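Amidohydrolase 3 domain-containing protein (PDB 3IGH) probably hydrolyses carbon-nitrogen bonds other than peptide bonds, as a metal-dependent member of the amidohydrolase family whose substrate is not established. Local coordinates at residues L95-D109 and L122-F136. Residues are numbered along the deposited sequence; the frame is centred on the assembly and turned at random.
Sequences LKRGKGRIIFGFGWD and LNAIDKPVFIYRKCF. With SO4 (sulfate ion), chain M.
Strands 103-108 and 129-133 run parallel, 19° apart, from the bond of Ile103 N to Pro128 O (2.8 Å) to that of Tyr132 N to Gly105 O. A beta bulge slips the pairing by one, Gly107 N bonding Tyr132 O only weakly before Lys134 N takes Trp108 O. Trp108 CG sits between its backbone N and carbonyl carbon (chi1 63°), which folds the indole back over the partner strand: NE1 adds a nearly straight bond to Ile131 O (3.1 Å), reaching it from above the carbonyl plane, while Arg133 CA packs over the five-membered ring, 3.6 Å from its centroid, in a CH-pi contact. A leucine in place of Trp108 would probably leave Ile131 O without this donor and Arg133 without its aromatic floor. Beyond the ring, Arg133 NH2 forms a salt bridge with Asp109 OD1 (3.5 Å), although Gln110 and the backbone of Asp111 also bind this pair. On the face of Ile103 and Val129, Leu95 CD2 meets Ile131 CG2 (3.7 Å). At the other end, Lys127 NZ grips Gly100 O (2.9 Å) beside a sulfate. Strands 80-81 and 138-141 flank the pair, and helices 166-180 and 143-149 pack against the face bearing Phe104 and Phe130.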
loop_
_atom_site.group_PDB
_atom_site.type_symbol
_atom_site.label_atom_id
_atom_site.label_comp_id
_atom_site.label_asym_id
_atom_site.label_seq_id
_atom_site.Cartn_x
_atom_site.Cartn_y
_atom_site.Cartn_z
ATOM N N LEU A 95 -23.769 -2.603 34.106
ATOM C CA LEU A 95 -23.058 -1.451 33.552
ATOM C C LEU A 95 -21.925 -0.946 34.452
ATOM O O LEU A 95 -20.899 -0.473 33.955
ATOM C CB LEU A 95 -24.034 -0.326 33.207
ATOM C CG LEU A 95 -24.983 -0.645 32.052
ATOM C CD1 LEU A 95 -26.071 0.389 31.979
ATOM C CD2 LEU A 95 -24.230 -0.763 30.705
ATOM N N LYS A 96 -22.101 -1.079 35.766
ATOM C CA LYS A 96 -21.059 -0.713 36.733
ATOM C C LYS A 96 -19.826 -1.622 36.680
ATOM O O LYS A 96 -18.739 -1.209 37.073
ATOM C CB LYS A 96 -21.628 -0.652 38.156
ATOM C CG LYS A 96 -22.415 0.619 38.439
ATOM C CD LYS A 96 -22.691 0.791 39.927
ATOM C CE LYS A 96 -23.381 2.121 40.207
ATOM N NZ LYS A 96 -23.597 2.338 41.662
ATOM N N ARG A 97 -19.995 -2.847 36.186
ATOM C CA ARG A 97 -18.876 -3.774 36.002
ATOM C C ARG A 97 -18.112 -3.532 34.694
ATOM O O ARG A 97 -17.016 -4.069 34.506
ATOM C CB ARG A 97 -19.354 -5.228 36.043
ATOM C CG ARG A 97 -19.863 -5.707 37.390
ATOM C CD ARG A 97 -20.524 -7.066 37.231
ATOM N NE ARG A 97 -21.406 -7.399 38.347
ATOM C CZ ARG A 97 -22.489 -8.167 38.246
ATOM N NH1 ARG A 97 -23.226 -8.412 39.321
ATOM N NH2 ARG A 97 -22.847 -8.683 37.075
ATOM N N GLY A 98 -18.698 -2.743 33.791
ATOM C CA GLY A 98 -18.080 -2.436 32.500
ATOM C C GLY A 98 -16.801 -1.625 32.612
ATOM O O GLY A 98 -16.691 -0.738 33.461
ATOM N N LYS A 99 -15.833 -1.938 31.753
ATOM C CA LYS A 99 -14.544 -1.243 31.741
ATOM C C LYS A 99 -14.412 -0.260 30.579
ATOM O O LYS A 99 -15.041 -0.428 29.531
ATOM C CB LYS A 99 -13.380 -2.247 31.712
ATOM C CG LYS A 99 -13.003 -2.828 33.077
ATOM C CD LYS A 99 -13.581 -4.225 33.300
ATOM C CE LYS A 99 -12.663 -5.305 32.731
ATOM N NZ LYS A 99 -13.118 -6.678 33.083
ATOM N N GLY A 100 -13.592 0.769 30.776
ATOM C CA GLY A 100 -13.274 1.708 29.711
ATOM C C GLY A 100 -13.782 3.120 29.926
ATOM O O GLY A 100 -14.527 3.392 30.873
ATOM N N ARG A 101 -13.365 4.002 29.019
ATOM C CA ARG A 101 -13.708 5.419 29.058
ATOM C C ARG A 101 -15.216 5.635 28.933
ATOM O O ARG A 101 -15.818 6.373 29.721
ATOM C CB ARG A 101 -12.978 6.120 27.917
ATOM C CG ARG A 101 -12.790 7.614 28.055
ATOM C CD ARG A 101 -11.781 8.109 27.016
ATOM N NE ARG A 101 -12.329 8.137 25.656
ATOM C CZ ARG A 101 -12.097 7.225 24.711
ATOM N NH1 ARG A 101 -11.320 6.164 24.946
ATOM N NH2 ARG A 101 -12.659 7.376 23.518
ATOM N N ILE A 102 -15.816 4.986 27.940
ATOM C CA ILE A 102 -17.250 5.083 27.695
ATOM C C ILE A 102 -17.808 3.683 27.843
ATOM O O ILE A 102 -17.221 2.726 27.332
ATOM C CB ILE A 102 -17.542 5.606 26.275
ATOM C CG1 ILE A 102 -16.944 6.997 26.086
ATOM C CG2 ILE A 102 -19.036 5.674 26.004
ATOM C CD1 ILE A 102 -16.407 7.188 24.729
ATOM N N ILE A 103 -18.927 3.565 28.555
ATOM C CA ILE A 103 -19.566 2.274 28.757
ATOM C C ILE A 103 -20.649 2.077 27.707
ATOM O O ILE A 103 -21.681 2.751 27.725
ATOM C CB ILE A 103 -20.144 2.124 30.192
ATOM C CG1 ILE A 103 -19.072 2.444 31.252
ATOM C CG2 ILE A 103 -20.728 0.723 30.395
ATOM C CD1 ILE A 103 -17.791 1.590 31.172
ATOM N N PHE A 104 -20.379 1.169 26.775
ATOM C CA PHE A 104 -21.332 0.811 25.732
ATOM C C PHE A 104 -22.017 -0.493 26.131
ATOM O O PHE A 104 -21.367 -1.423 26.609
ATOM C CB PHE A 104 -20.632 0.636 24.376
ATOM C CG PHE A 104 -20.154 1.922 23.752
ATOM C CD1 PHE A 104 -21.054 2.799 23.148
ATOM C CD2 PHE A 104 -18.798 2.239 23.737
ATOM C CE1 PHE A 104 -20.612 3.983 22.555
ATOM C CE2 PHE A 104 -18.344 3.422 23.145
ATOM C CZ PHE A 104 -19.255 4.294 22.553
ATOM N N GLY A 105 -23.329 -0.547 25.940
ATOM C CA GLY A 105 -24.096 -1.738 26.248
ATOM C C GLY A 105 -25.073 -2.061 25.140
ATOM O O GLY A 105 -25.347 -1.222 24.280
ATOM N N PHE A 106 -25.616 -3.274 25.172
ATOM C CA PHE A 106 -26.565 -3.711 24.144
ATOM C C PHE A 106 -27.514 -4.767 24.702
ATOM O O PHE A 106 -27.197 -5.449 25.680
ATOM C CB PHE A 106 -25.825 -4.275 22.908
ATOM C CG PHE A 106 -25.312 -5.688 23.091
ATOM C CD1 PHE A 106 -26.060 -6.783 22.643
ATOM C CD2 PHE A 106 -24.094 -5.923 23.717
ATOM C CE1 PHE A 106 -25.601 -8.086 22.832
ATOM C CE2 PHE A 106 -23.622 -7.218 23.894
ATOM C CZ PHE A 106 -24.380 -8.302 23.457
ATOM N N GLY A 107 -28.664 -4.908 24.048
ATOM C CA GLY A 107 -29.521 -6.062 24.261
ATOM C C GLY A 107 -30.624 -5.958 25.296
ATOM O O GLY A 107 -31.322 -6.945 25.529
ATOM N N TRP A 108 -30.803 -4.789 25.916
ATOM C CA TRP A 108 -31.880 -4.640 26.908
ATOM C C TRP A 108 -33.245 -4.632 26.240
ATOM O O TRP A 108 -33.371 -4.305 25.063
ATOM C CB TRP A 108 -31.698 -3.391 27.802
ATOM C CG TRP A 108 -31.747 -2.067 27.070
ATOM C CD1 TRP A 108 -30.671 -1.341 26.646
ATOM C CD2 TRP A 108 -32.913 -1.314 26.686
ATOM N NE1 TRP A 108 -31.088 -0.202 26.010
ATOM C CE2 TRP A 108 -32.456 -0.149 26.031
ATOM C CE3 TRP A 108 -34.294 -1.505 26.835
ATOM C CZ2 TRP A 108 -33.331 0.816 25.516
ATOM C CZ3 TRP A 108 -35.160 -0.546 26.322
ATOM C CH2 TRP A 108 -34.677 0.602 25.675
ATOM N N ASP A 109 -34.277 -4.968 27.013
ATOM C CA ASP A 109 -35.635 -5.027 26.503
ATOM C C ASP A 109 -36.563 -4.604 27.637
ATOM O O ASP A 109 -36.497 -5.185 28.727
ATOM C CB ASP A 109 -35.946 -6.473 26.063
ATOM C CG ASP A 109 -37.354 -6.651 25.486
ATOM O OD1 ASP A 109 -38.166 -5.697 25.430
ATOM O OD2 ASP A 109 -37.648 -7.785 25.053
ATOM N N LEU A 122 -29.382 6.096 34.538
ATOM C CA LEU A 122 -28.038 5.841 34.032
ATOM C C LEU A 122 -27.016 6.868 34.533
ATOM O O LEU A 122 -25.805 6.653 34.408
ATOM C CB LEU A 122 -28.055 5.791 32.504
ATOM C CG LEU A 122 -28.897 4.683 31.862
ATOM C CD1 LEU A 122 -28.941 4.873 30.352
ATOM C CD2 LEU A 122 -28.369 3.307 32.228
ATOM N N ASN A 123 -27.504 7.972 35.106
ATOM C CA ASN A 123 -26.633 8.960 35.762
ATOM C C ASN A 123 -25.899 8.402 36.987
ATOM O O ASN A 123 -24.889 8.962 37.418
ATOM C CB ASN A 123 -27.408 10.239 36.114
ATOM C CG ASN A 123 -27.650 11.132 34.906
ATOM O OD1 ASN A 123 -26.919 11.078 33.912
ATOM N ND2 ASN A 123 -28.681 11.964 34.988
ATOM N N ALA A 124 -26.392 7.277 37.512
ATOM C CA ALA A 124 -25.755 6.560 38.626
ATOM C C ALA A 124 -24.383 5.972 38.280
ATOM O O ALA A 124 -23.595 5.652 39.168
ATOM C CB ALA A 124 -26.679 5.469 39.155
ATOM N N ILE A 125 -24.105 5.818 36.987
ATOM C CA ILE A 125 -22.784 5.396 36.532
ATOM C C ILE A 125 -21.975 6.651 36.210
ATOM O O ILE A 125 -22.419 7.497 35.429
ATOM C CB ILE A 125 -22.879 4.470 35.301
ATOM C CG1 ILE A 125 -23.730 3.239 35.631
ATOM C CG2 ILE A 125 -21.490 4.029 34.846
ATOM C CD1 ILE A 125 -24.891 3.038 34.692
ATOM N N ASP A 126 -20.787 6.760 36.809
ATOM C CA ASP A 126 -19.969 7.979 36.740
ATOM C C ASP A 126 -19.122 8.073 35.456
ATOM O O ASP A 126 -18.000 8.593 35.460
ATOM C CB ASP A 126 -19.095 8.089 38.002
ATOM C CG ASP A 126 -18.583 9.508 38.251
ATOM O OD1 ASP A 126 -19.353 10.479 38.065
ATOM O OD2 ASP A 126 -17.399 9.644 38.632
ATOM N N LYS A 127 -19.676 7.562 34.359
ATOM C CA LYS A 127 -19.008 7.511 33.056
ATOM C C LYS A 127 -20.061 7.779 31.985
ATOM O O LYS A 127 -21.260 7.605 32.249
ATOM C CB LYS A 127 -18.373 6.132 32.835
ATOM C CG LYS A 127 -17.111 5.866 33.646
ATOM C CD LYS A 127 -16.561 4.478 33.381
ATOM C CE LYS A 127 -15.234 4.261 34.095
ATOM N NZ LYS A 127 -14.624 2.949 33.731
ATOM N N PRO A 128 -19.637 8.222 30.781
ATOM C CA PRO A 128 -20.615 8.271 29.690
ATOM C C PRO A 128 -21.127 6.855 29.414
ATOM O O PRO A 128 -20.333 5.907 29.361
ATOM C CB PRO A 128 -19.799 8.800 28.501
ATOM C CG PRO A 128 -18.617 9.477 29.124
ATOM C CD PRO A 128 -18.308 8.691 30.345
ATOM N N VAL A 129 -22.448 6.729 29.314
ATOM C CA VAL A 129 -23.131 5.447 29.109
ATOM C C VAL A 129 -24.039 5.582 27.901
ATOM O O VAL A 129 -24.802 6.538 27.802
ATOM C CB VAL A 129 -23.981 5.033 30.359
ATOM C CG1 VAL A 129 -24.878 3.824 30.058
ATOM C CG2 VAL A 129 -23.083 4.708 31.521
ATOM N N PHE A 130 -23.940 4.626 26.980
ATOM C CA PHE A 130 -24.792 4.578 25.801
ATOM C C PHE A 130 -25.247 3.123 25.640
ATOM O O PHE A 130 -24.416 2.231 25.452
ATOM C CB PHE A 130 -23.995 5.042 24.578
ATOM C CG PHE A 130 -24.814 5.164 23.320
ATOM C CD1 PHE A 130 -25.470 6.349 23.023
ATOM C CD2 PHE A 130 -24.913 4.099 22.421
ATOM C CE1 PHE A 130 -26.217 6.484 21.866
ATOM C CE2 PHE A 130 -25.666 4.224 21.258
ATOM C CZ PHE A 130 -26.312 5.421 20.976
ATOM N N ILE A 131 -26.550 2.871 25.752
ATOM C CA ILE A 131 -27.042 1.477 25.741
ATOM C C ILE A 131 -28.086 1.195 24.668
ATOM O O ILE A 131 -29.171 1.782 24.652
ATOM C CB ILE A 131 -27.508 0.967 27.145
ATOM C CG1 ILE A 131 -28.615 1.851 27.746
ATOM C CG2 ILE A 131 -26.326 0.869 28.098
ATOM C CD1 ILE A 131 -29.349 1.199 28.928
ATOM N N TYR A 132 -27.740 0.279 23.765
ATOM C CA TYR A 132 -28.642 -0.124 22.699
ATOM C C TYR A 132 -29.710 -1.065 23.227
ATOM O O TYR A 132 -29.407 -1.991 23.975
ATOM C CB TYR A 132 -27.877 -0.869 21.616
ATOM C CG TYR A 132 -27.044 -0.004 20.714
ATOM C CD1 TYR A 132 -27.633 0.716 19.668
ATOM C CD2 TYR A 132 -25.660 0.067 20.876
ATOM C CE1 TYR A 132 -26.855 1.501 18.812
ATOM C CE2 TYR A 132 -24.875 0.851 20.028
ATOM C CZ TYR A 132 -25.479 1.558 19.000
ATOM O OH TYR A 132 -24.703 2.329 18.168
ATOM N N ARG A 133 -30.950 -0.819 22.819
ATOM C CA ARG A 133 -32.025 -1.795 22.978
ATOM C C ARG A 133 -31.734 -2.983 22.073
ATOM O O ARG A 133 -31.049 -2.845 21.056
ATOM C CB ARG A 133 -33.371 -1.187 22.570
ATOM C CG ARG A 133 -34.594 -2.044 22.957
ATOM C CD ARG A 133 -35.908 -1.487 22.429
ATOM N NE ARG A 133 -36.988 -2.435 22.699
ATOM C CZ ARG A 133 -37.381 -3.401 21.868
ATOM N NH1 ARG A 133 -36.809 -3.551 20.679
ATOM N NH2 ARG A 133 -38.362 -4.216 22.223
ATOM N N LYS A 134 -32.225 -4.153 22.476
ATOM C CA LYS A 134 -32.387 -5.313 21.600
ATOM C C LYS A 134 -32.820 -4.844 20.204
ATOM O O LYS A 134 -33.727 -4.014 20.075
ATOM C CB LYS A 134 -33.450 -6.227 22.230
ATOM C CG LYS A 134 -33.720 -7.540 21.535
ATOM C CD LYS A 134 -35.061 -8.113 21.984
ATOM C CE LYS A 134 -36.217 -7.528 21.180
ATOM N NZ LYS A 134 -37.463 -8.320 21.357
ATOM N N CYS A 135 -32.137 -5.347 19.173
ATOM C CA CYS A 135 -32.400 -5.012 17.749
ATOM C C CYS A 135 -31.791 -3.699 17.244
ATOM O O CYS A 135 -31.891 -3.392 16.054
ATOM C CB CYS A 135 -33.896 -5.121 17.368
ATOM S SG CYS A 135 -34.647 -6.720 17.798
ATOM N N PHE A 136 -31.175 -2.936 18.153
ATOM C CA PHE A 136 -30.312 -1.789 17.825
ATOM C C PHE A 136 -31.010 -0.639 17.075
ATOM O O PHE A 136 -30.369 0.080 16.310
ATOM C CB PHE A 136 -29.049 -2.249 17.053
ATOM C CG PHE A 136 -28.159 -3.210 17.819
ATOM C CD1 PHE A 136 -27.068 -2.739 18.542
ATOM C CD2 PHE A 136 -28.397 -4.585 17.792
ATOM C CE1 PHE A 136 -26.239 -3.607 19.241
ATOM C CE2 PHE A 136 -27.579 -5.466 18.492
ATOM C CZ PHE A 136 -26.492 -4.976 19.219
HETATM S S SO4 M . -11.508 1.572 33.568
HETATM O O1 SO4 M . -10.987 2.097 34.827
HETATM O O2 SO4 M . -12.706 0.782 33.832
HETATM O O3 SO4 M . -11.841 2.682 32.681
HETATM O O4 SO4 M . -10.501 0.724 32.932
HETATM O O HOH W 1 -29.043 -4.501 21.239
#